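Long-range contacts in ethanolamine kinase Pv091845 (Plasmodium vivax, PDB 2QG7), which probably phosphorylates ethanolamine, the first step in making phosphatidylethanolamine from ethanolamine: residues M183-S189 / S299-T305; W237-W241 / V279-K284; L247-K253 / L264-F269. One frame throughout, in Å; residues are numbered along the deposited sequence.

The three contacts nest along the chain: contact 1 joins 183-189 to 299-305, contact 2 lies between these segments, and contact 3 lies within contact 2. Contacts 2 and 3 share helix 236-251, which meets helix 269-284 in contact 2 and, in contact 3, the short helix 262-265 and the turn leading into 269-284. Their centres are 20 Å apart and their nearest atoms about 7 Å. Contact 1, in a small three-stranded sheet, lies across the chain's centre from both, its centre 30 Å from that of contact 2 and 37 Å from that of contact 3. A small sheet of the kinase-like fold, beside the probable catalytic loop, is thus set well apart from a helical region that reaches the second subunit.

Contact 1: M183-S189 / S299-T305; sequences MDGYALS and SSNIINT
Tyr186 and Ala187 pair with Asn304 and Ile303 in a small three-stranded antiparallel sheet of the kinase-like fold, where the chain following strand 177-181 meets the strand that leaves the probable catalytic loop. Tyr186 and Asn304 are the hydrogen-bonded pair, joined from Asn304 N to Tyr186 O (2.8 Å) and from Tyr186 N to Asn304 O (3.1 Å). Ala187 and Ile303 form the adjacent non-hydrogen-bonded pair, Ala187 CB lying 4.0 Å from Ile303 CD1, while Met183 CE closes on Ile303 CG2 (3.8 Å). The other face carries Tyr186 and Asn304, running side by side in the same direction. With chi1 at 73°, CG between the backbone N and the carbonyl carbon, the Tyr186 ring turns over its partner on the neighbouring strand and lays one face on Asn304 CB. Asn304 ND2 reaches Tyr186 OH (2.9 Å) within its own amide plane and also bonds Asp345, which fixes the amide's rotation. Past the strand, Leu188 N bonds Ile302 O (3.0 Å). The leucine forks: CD1 touches Ile302 CG2 and CD2 touches Asn304 CB. Phe198 of helix 196-210 packs against Tyr186, Leu188 and Asn304. At the far end of the pairing, Thr305 OG1 donates to Asp184 O (2.6 Å).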
# COMPACT_ATOMS: atom_id res chain seq x y z
N MET D 183 19.72 16.87 -22.02
CA MET D 183 20.78 15.92 -21.77
C MET D 183 20.31 14.51 -22.16
O MET D 183 19.27 14.04 -21.72
CB MET D 183 21.18 15.97 -20.30
CG MET D 183 22.41 15.12 -19.93
SD MET D 183 22.65 14.99 -18.12
CE MET D 183 21.08 14.26 -17.62
N ASP D 184 21.08 13.86 -23.02
CA ASP D 184 20.79 12.48 -23.43
C ASP D 184 21.11 11.49 -22.29
O ASP D 184 21.88 11.80 -21.38
CB ASP D 184 21.61 12.14 -24.67
CG ASP D 184 20.76 11.55 -25.80
OD1 ASP D 184 19.97 10.60 -25.53
OD2 ASP D 184 20.91 12.05 -26.95
N GLY D 185 20.51 10.30 -22.37
CA GLY D 185 20.70 9.25 -21.37
C GLY D 185 19.38 8.65 -20.90
O GLY D 185 18.31 9.11 -21.29
N TYR D 186 19.45 7.62 -20.06
CA TYR D 186 18.24 6.98 -19.58
C TYR D 186 18.14 7.00 -18.05
O TYR D 186 19.17 6.97 -17.33
CB TYR D 186 18.13 5.57 -20.15
CG TYR D 186 19.10 4.59 -19.55
CD1 TYR D 186 20.37 4.42 -20.11
CD2 TYR D 186 18.75 3.84 -18.41
CE1 TYR D 186 21.28 3.49 -19.55
CE2 TYR D 186 19.65 2.95 -17.83
CZ TYR D 186 20.91 2.77 -18.42
OH TYR D 186 21.81 1.89 -17.89
N ALA D 187 16.91 7.07 -17.55
CA ALA D 187 16.67 7.14 -16.12
C ALA D 187 16.79 5.76 -15.56
O ALA D 187 16.44 4.79 -16.22
CB ALA D 187 15.33 7.70 -15.82
N LEU D 188 17.33 5.67 -14.34
CA LEU D 188 17.64 4.42 -13.70
C LEU D 188 16.39 3.83 -13.02
O LEU D 188 15.45 4.57 -12.69
CB LEU D 188 18.77 4.62 -12.67
CG LEU D 188 20.22 4.91 -13.05
CD1 LEU D 188 21.06 4.60 -11.83
CD2 LEU D 188 20.64 4.02 -14.18
N SER D 189 16.41 2.51 -12.80
CA SER D 189 15.33 1.83 -12.11
C SER D 189 15.75 1.64 -10.68
O SER D 189 16.91 1.85 -10.37
CB SER D 189 15.01 0.48 -12.76
OG SER D 189 16.15 -0.37 -12.80
N SER D 299 15.30 7.01 -8.15
CA SER D 299 16.01 6.39 -9.28
C SER D 299 15.75 7.04 -10.62
O SER D 299 16.62 7.06 -11.47
CB SER D 299 15.72 4.89 -9.38
OG SER D 299 14.33 4.68 -9.54
N SER D 300 14.56 7.58 -10.80
CA SER D 300 14.17 8.29 -12.02
C SER D 300 14.78 9.68 -12.11
O SER D 300 14.76 10.29 -13.16
CB SER D 300 12.63 8.35 -12.14
OG SER D 300 12.08 9.24 -11.18
N ASN D 301 15.34 10.18 -11.00
CA ASN D 301 16.18 11.39 -10.97
C ASN D 301 17.68 11.19 -11.22
O ASN D 301 18.46 12.13 -11.16
CB ASN D 301 15.93 12.15 -9.67
CG ASN D 301 14.69 13.01 -9.75
OD1 ASN D 301 14.18 13.20 -10.84
ND2 ASN D 301 14.19 13.52 -8.62
N ILE D 302 18.07 9.95 -11.53
CA ILE D 302 19.45 9.58 -11.79
C ILE D 302 19.55 9.02 -13.21
O ILE D 302 18.91 8.05 -13.53
CB ILE D 302 19.97 8.56 -10.75
CG1 ILE D 302 19.78 9.09 -9.33
CG2 ILE D 302 21.45 8.24 -10.97
CD1 ILE D 302 19.89 8.02 -8.28
N ILE D 303 20.35 9.67 -14.04
CA ILE D 303 20.42 9.41 -15.49
C ILE D 303 21.77 8.78 -15.81
O ILE D 303 22.82 9.27 -15.38
CB ILE D 303 20.25 10.77 -16.29
CG1 ILE D 303 19.03 11.57 -15.78
CG2 ILE D 303 20.27 10.55 -17.82
CD1 ILE D 303 17.63 10.93 -16.07
N ASN D 304 21.74 7.67 -16.54
CA ASN D 304 22.96 7.06 -17.02
C ASN D 304 23.17 7.44 -18.47
O ASN D 304 22.44 6.97 -19.34
CB ASN D 304 22.89 5.53 -16.91
CG ASN D 304 24.17 4.87 -17.35
OD1 ASN D 304 25.22 5.49 -17.36
ND2 ASN D 304 24.09 3.62 -17.71
N THR D 305 24.16 8.28 -18.74
CA THR D 305 24.48 8.67 -20.12
C THR D 305 25.69 7.88 -20.58
O THR D 305 26.82 8.22 -20.22
CB THR D 305 24.76 10.16 -20.27
OG1 THR D 305 23.68 10.92 -19.67
CG2 THR D 305 24.90 10.52 -21.77

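Contact 2: W237-W241 / V279-K284; sequences WNTIW and VESLCK
Trp237 lays one indole face against Glu280 and Lys284, joining two nearly antiparallel helices, 236-251 and 269-284, whose local axes make 166° and come no closer than 12.3 Å. At that spacing long side chains bridge the gap. Glu280 CG sits over the six-membered ring, 3.5 Å from Trp237 CD2, in a CH-pi contact. With its CG anti to the backbone N (chi1 -165°) and the chain extended beyond it, Glu280 slides past the tryptophan in the opposite direction and stacks its carboxylate parallel to the indole, the planes only 2° apart. Lys284, one helical turn on, runs along the same face, likewise opposite in direction to the tryptophan: its CE lies 3.5 Å from Trp237 NE1, and its NZ makes an off-centre cation-pi contact with the five-membered ring. Cys283 instead comes to the indole edge, CB 3.5 Å from Trp237 CH2, with SG also beside the edge.

The carboxylate is held at both oxygens. Trp241 NE1 donates to Glu280 OE1 (2.9 Å), which lies close to the Trp241 ring plane; the donor meets that oxygen on the syn side, somewhat out of the carboxylate plane. Lys284 NZ forms a salt bridge with Glu280 OE2 (3.0 Å) at the anti lone pair. This pairing probably keeps the glutamate ionised beside the aromatic rings. Further out, Phe244 meets Trp241 edge-to-face, and helix 413-430 touches the pair through Cys416 on Trp237 and Phe413 on Cys283. Trp237 NE1 hydrogen-bonds Glu359 OE2.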
# COMPACT_ATOMS: atom_id res chain seq x y z
N TRP D 237 14.24 20.89 8.76
CA TRP D 237 13.25 20.96 9.83
C TRP D 237 12.26 22.08 9.61
O TRP D 237 11.12 21.98 10.01
CB TRP D 237 13.95 21.10 11.18
CG TRP D 237 15.08 20.18 11.28
CD1 TRP D 237 16.40 20.51 11.22
CD2 TRP D 237 15.03 18.75 11.38
NE1 TRP D 237 17.18 19.38 11.31
CE2 TRP D 237 16.36 18.28 11.40
CE3 TRP D 237 13.98 17.81 11.46
CZ2 TRP D 237 16.68 16.94 11.51
CZ3 TRP D 237 14.29 16.49 11.57
CH2 TRP D 237 15.64 16.06 11.60
N ASN D 238 12.72 23.15 8.99
CA ASN D 238 11.84 24.20 8.52
C ASN D 238 10.82 23.67 7.51
O ASN D 238 9.69 24.14 7.48
CB ASN D 238 12.68 25.30 7.84
CG ASN D 238 11.85 26.51 7.41
OD1 ASN D 238 11.49 27.37 8.23
ND2 ASN D 238 11.55 26.58 6.09
N THR D 239 11.25 22.72 6.68
CA THR D 239 10.42 22.14 5.61
C THR D 239 9.44 21.13 6.19
O THR D 239 8.25 21.17 5.87
CB THR D 239 11.27 21.49 4.51
OG1 THR D 239 12.15 22.47 3.96
CG2 THR D 239 10.42 20.97 3.38
N ILE D 240 9.94 20.24 7.06
CA ILE D 240 9.08 19.26 7.74
C ILE D 240 7.99 19.94 8.58
O ILE D 240 6.83 19.55 8.50
CB ILE D 240 9.90 18.26 8.61
CG1 ILE D 240 10.86 17.47 7.73
CG2 ILE D 240 8.96 17.28 9.34
CD1 ILE D 240 11.70 16.49 8.52
N TRP D 241 8.35 20.94 9.36
CA TRP D 241 7.37 21.73 10.12
C TRP D 241 6.43 22.53 9.25
O TRP D 241 5.28 22.75 9.63
CB TRP D 241 8.03 22.66 11.16
CG TRP D 241 8.58 21.90 12.34
CD1 TRP D 241 9.90 21.73 12.66
CD2 TRP D 241 7.83 21.20 13.34
NE1 TRP D 241 10.02 20.97 13.80
CE2 TRP D 241 8.77 20.62 14.23
CE3 TRP D 241 6.46 20.98 13.56
CZ2 TRP D 241 8.37 19.84 15.35
CZ3 TRP D 241 6.08 20.20 14.66
CH2 TRP D 241 7.03 19.65 15.55
N VAL D 279 12.24 12.88 16.37
CA VAL D 279 13.11 12.54 15.25
C VAL D 279 14.16 13.64 15.05
O VAL D 279 15.36 13.32 14.96
CB VAL D 279 12.31 12.21 13.93
CG1 VAL D 279 13.23 12.02 12.78
CG2 VAL D 279 11.57 10.90 14.12
N GLU D 280 13.70 14.90 15.06
CA GLU D 280 14.56 16.09 15.02
C GLU D 280 15.69 16.04 16.02
O GLU D 280 16.85 16.28 15.66
CB GLU D 280 13.76 17.36 15.26
CG GLU D 280 14.49 18.62 14.88
CD GLU D 280 13.57 19.81 14.82
OE1 GLU D 280 12.33 19.61 14.90
OE2 GLU D 280 14.06 20.97 14.73
N SER D 281 15.34 15.74 17.27
CA SER D 281 16.32 15.53 18.33
C SER D 281 17.27 14.35 18.08
O SER D 281 18.49 14.45 18.31
CB SER D 281 15.58 15.36 19.66
OG SER D 281 16.51 15.18 20.72
N LEU D 282 16.75 13.23 17.61
CA LEU D 282 17.63 12.09 17.42
C LEU D 282 18.59 12.26 16.23
O LEU D 282 19.66 11.66 16.19
CB LEU D 282 16.83 10.81 17.28
CG LEU D 282 16.30 10.17 18.55
CD1 LEU D 282 15.12 9.31 18.20
CD2 LEU D 282 17.37 9.31 19.16
N CYS D 283 18.16 13.06 15.26
CA CYS D 283 18.90 13.30 14.04
C CYS D 283 19.97 14.36 14.28
O CYS D 283 21.11 14.25 13.79
CB CYS D 283 17.94 13.69 12.89
SG CYS D 283 17.03 12.27 12.13
N LYS D 284 19.59 15.39 15.05
CA LYS D 284 20.50 16.47 15.42
C LYS D 284 21.63 16.01 16.36
O LYS D 284 22.69 16.61 16.39
CB LYS D 284 19.72 17.64 16.00
CG LYS D 284 19.00 18.46 14.94
CD LYS D 284 18.35 19.67 15.58
CE LYS D 284 17.74 20.60 14.55
NZ LYS D 284 16.91 21.65 15.21

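Contact 3: L247-K253 / L264-F269; sequences LNEERKK and LKLIDF
Leu247 and Phe269 begin the apolar contact, Leu247 CB standing 3.8 Å from Phe269 CZ at the edge of the phenyl ring. Leu247 CD2 also meets Leu264 CD2 (3.9 Å), the two leucines crossing at about a right angle, and Leu423, Leu426 and Leu427 of helix 413-430 continue this packing around Leu247. Arg251 touches Phe269 CD1 through its aliphatic CD (3.6 Å), its guanidinium turned 18° from the ring plane.

These residues belong to a helical hairpin in which the last turns of helix 236-251 fold against the short helix 262-265 and the turn that leads into helix 269-284, at the subunit interface.

Among the polar groups, the Asn248 amide, 16° from the ring plane, brings ND2 to 3.2 Å from Phe269 CD2. Arg251, extended from CG to NE, carries its guanidinium across the turn. NH2 donates to Lys265 O (2.9 Å), close to the guanidinium plane, and forms a salt bridge with Asp268 of the second subunit. Ile267 O lies over the centre of one guanidinium face. Arg251 NH1 donates to a water (2.7 Å) that in turn donates to Asp268 OD1 of its own chain. Lys265 NZ reaches Lys253 O in a weak bond of 3.3 Å.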
# COMPACT_ATOMS: atom_id res chain seq x y z
N LEU D 247 -0.84 21.07 6.99
CA LEU D 247 -1.76 19.96 7.12
C LEU D 247 -2.59 20.08 8.37
O LEU D 247 -3.76 19.72 8.35
CB LEU D 247 -1.02 18.63 7.11
CG LEU D 247 -0.58 18.10 5.74
CD1 LEU D 247 0.23 16.83 5.91
CD2 LEU D 247 -1.76 17.87 4.82
N ASN D 248 -2.00 20.59 9.44
CA ASN D 248 -2.74 20.74 10.71
C ASN D 248 -3.81 21.84 10.64
O ASN D 248 -4.88 21.71 11.23
CB ASN D 248 -1.78 21.03 11.86
CG ASN D 248 -2.42 20.87 13.23
OD1 ASN D 248 -2.27 21.72 14.10
ND2 ASN D 248 -3.10 19.75 13.43
N GLU D 249 -3.53 22.91 9.92
CA GLU D 249 -4.50 23.98 9.72
C GLU D 249 -5.58 23.53 8.73
O GLU D 249 -6.68 24.07 8.73
CB GLU D 249 -3.81 25.29 9.28
CG GLU D 249 -3.03 26.00 10.40
CD GLU D 249 -1.89 26.93 9.87
OE1 GLU D 249 -2.21 27.83 9.04
OE2 GLU D 249 -0.69 26.77 10.28
N GLU D 250 -5.27 22.54 7.91
CA GLU D 250 -6.28 21.94 7.04
C GLU D 250 -7.15 20.90 7.82
O GLU D 250 -8.37 20.81 7.62
CB GLU D 250 -5.62 21.31 5.80
CG GLU D 250 -6.58 20.75 4.79
CD GLU D 250 -7.28 21.82 3.95
OE1 GLU D 250 -6.81 22.98 3.96
OE2 GLU D 250 -8.28 21.51 3.26
N ARG D 251 -6.50 20.15 8.72
CA ARG D 251 -7.16 19.16 9.57
C ARG D 251 -8.20 19.83 10.47
O ARG D 251 -9.16 19.20 10.90
CB ARG D 251 -6.11 18.48 10.45
CG ARG D 251 -6.54 17.18 11.05
CD ARG D 251 -5.84 16.86 12.36
NE ARG D 251 -6.51 15.67 12.92
CZ ARG D 251 -6.45 15.22 14.19
NH1 ARG D 251 -5.71 15.84 15.12
NH2 ARG D 251 -7.14 14.13 14.52
N LYS D 252 -7.97 21.10 10.78
CA LYS D 252 -8.81 21.87 11.69
C LYS D 252 -10.19 22.20 11.11
O LYS D 252 -11.16 22.28 11.86
CB LYS D 252 -8.10 23.15 12.12
CG LYS D 252 -7.08 22.96 13.24
CD LYS D 252 -6.62 24.33 13.77
CE LYS D 252 -5.71 24.22 14.99
NZ LYS D 252 -4.35 23.70 14.64
N LYS D 253 -10.26 22.42 9.80
CA LYS D 253 -11.52 22.70 9.11
C LYS D 253 -12.49 21.54 9.24
O LYS D 253 -12.11 20.35 9.12
CB LYS D 253 -11.27 22.98 7.64
CG LYS D 253 -10.43 24.22 7.42
CD LYS D 253 -10.04 24.40 5.98
CE LYS D 253 -9.06 25.56 5.87
NZ LYS D 253 -8.49 25.65 4.47
N LEU D 264 -6.78 13.10 7.17
CA LEU D 264 -5.97 13.81 8.14
C LEU D 264 -6.50 13.65 9.55
O LEU D 264 -5.74 13.68 10.52
CB LEU D 264 -5.90 15.31 7.79
CG LEU D 264 -5.44 15.71 6.38
CD1 LEU D 264 -5.30 17.20 6.36
CD2 LEU D 264 -4.14 15.02 5.93
N LYS D 265 -7.82 13.53 9.67
CA LYS D 265 -8.51 13.45 10.94
C LYS D 265 -8.26 12.13 11.63
O LYS D 265 -8.25 12.05 12.83
CB LYS D 265 -9.99 13.70 10.73
CG LYS D 265 -10.23 15.13 10.20
CD LYS D 265 -11.69 15.52 10.11
CE LYS D 265 -11.86 17.00 9.72
NZ LYS D 265 -13.35 17.35 9.70
N LEU D 266 -8.00 11.10 10.85
CA LEU D 266 -7.64 9.80 11.39
C LEU D 266 -6.22 9.78 12.03
O LEU D 266 -5.89 8.88 12.82
CB LEU D 266 -7.77 8.77 10.26
CG LEU D 266 -7.63 7.28 10.61
CD1 LEU D 266 -8.77 6.78 11.57
CD2 LEU D 266 -7.62 6.49 9.29
N ILE D 267 -5.38 10.77 11.70
CA ILE D 267 -4.03 10.87 12.23
C ILE D 267 -4.04 11.72 13.48
O ILE D 267 -4.57 12.83 13.46
CB ILE D 267 -3.02 11.49 11.19
CG1 ILE D 267 -2.98 10.67 9.88
CG2 ILE D 267 -1.60 11.52 11.78
CD1 ILE D 267 -2.56 11.48 8.69
N ASP D 268 -3.43 11.22 14.56
CA ASP D 268 -3.29 12.02 15.79
C ASP D 268 -2.13 12.99 15.63
O ASP D 268 -0.96 12.60 15.67
CB ASP D 268 -3.09 11.13 17.02
CG ASP D 268 -3.34 11.87 18.34
OD1 ASP D 268 -3.48 13.10 18.35
OD2 ASP D 268 -3.41 11.21 19.40
N PHE D 269 -2.46 14.25 15.39
CA PHE D 269 -1.45 15.27 15.10
C PHE D 269 -0.61 15.68 16.31
O PHE D 269 0.52 16.13 16.13
CB PHE D 269 -2.06 16.48 14.41
CG PHE D 269 -1.95 16.45 12.90
CD1 PHE D 269 -2.58 15.43 12.14
CD2 PHE D 269 -1.24 17.43 12.22
CE1 PHE D 269 -2.49 15.40 10.76
CE2 PHE D 269 -1.13 17.41 10.83
CZ PHE D 269 -1.76 16.41 10.09
O HOH W 1 -4.67 15.57 17.56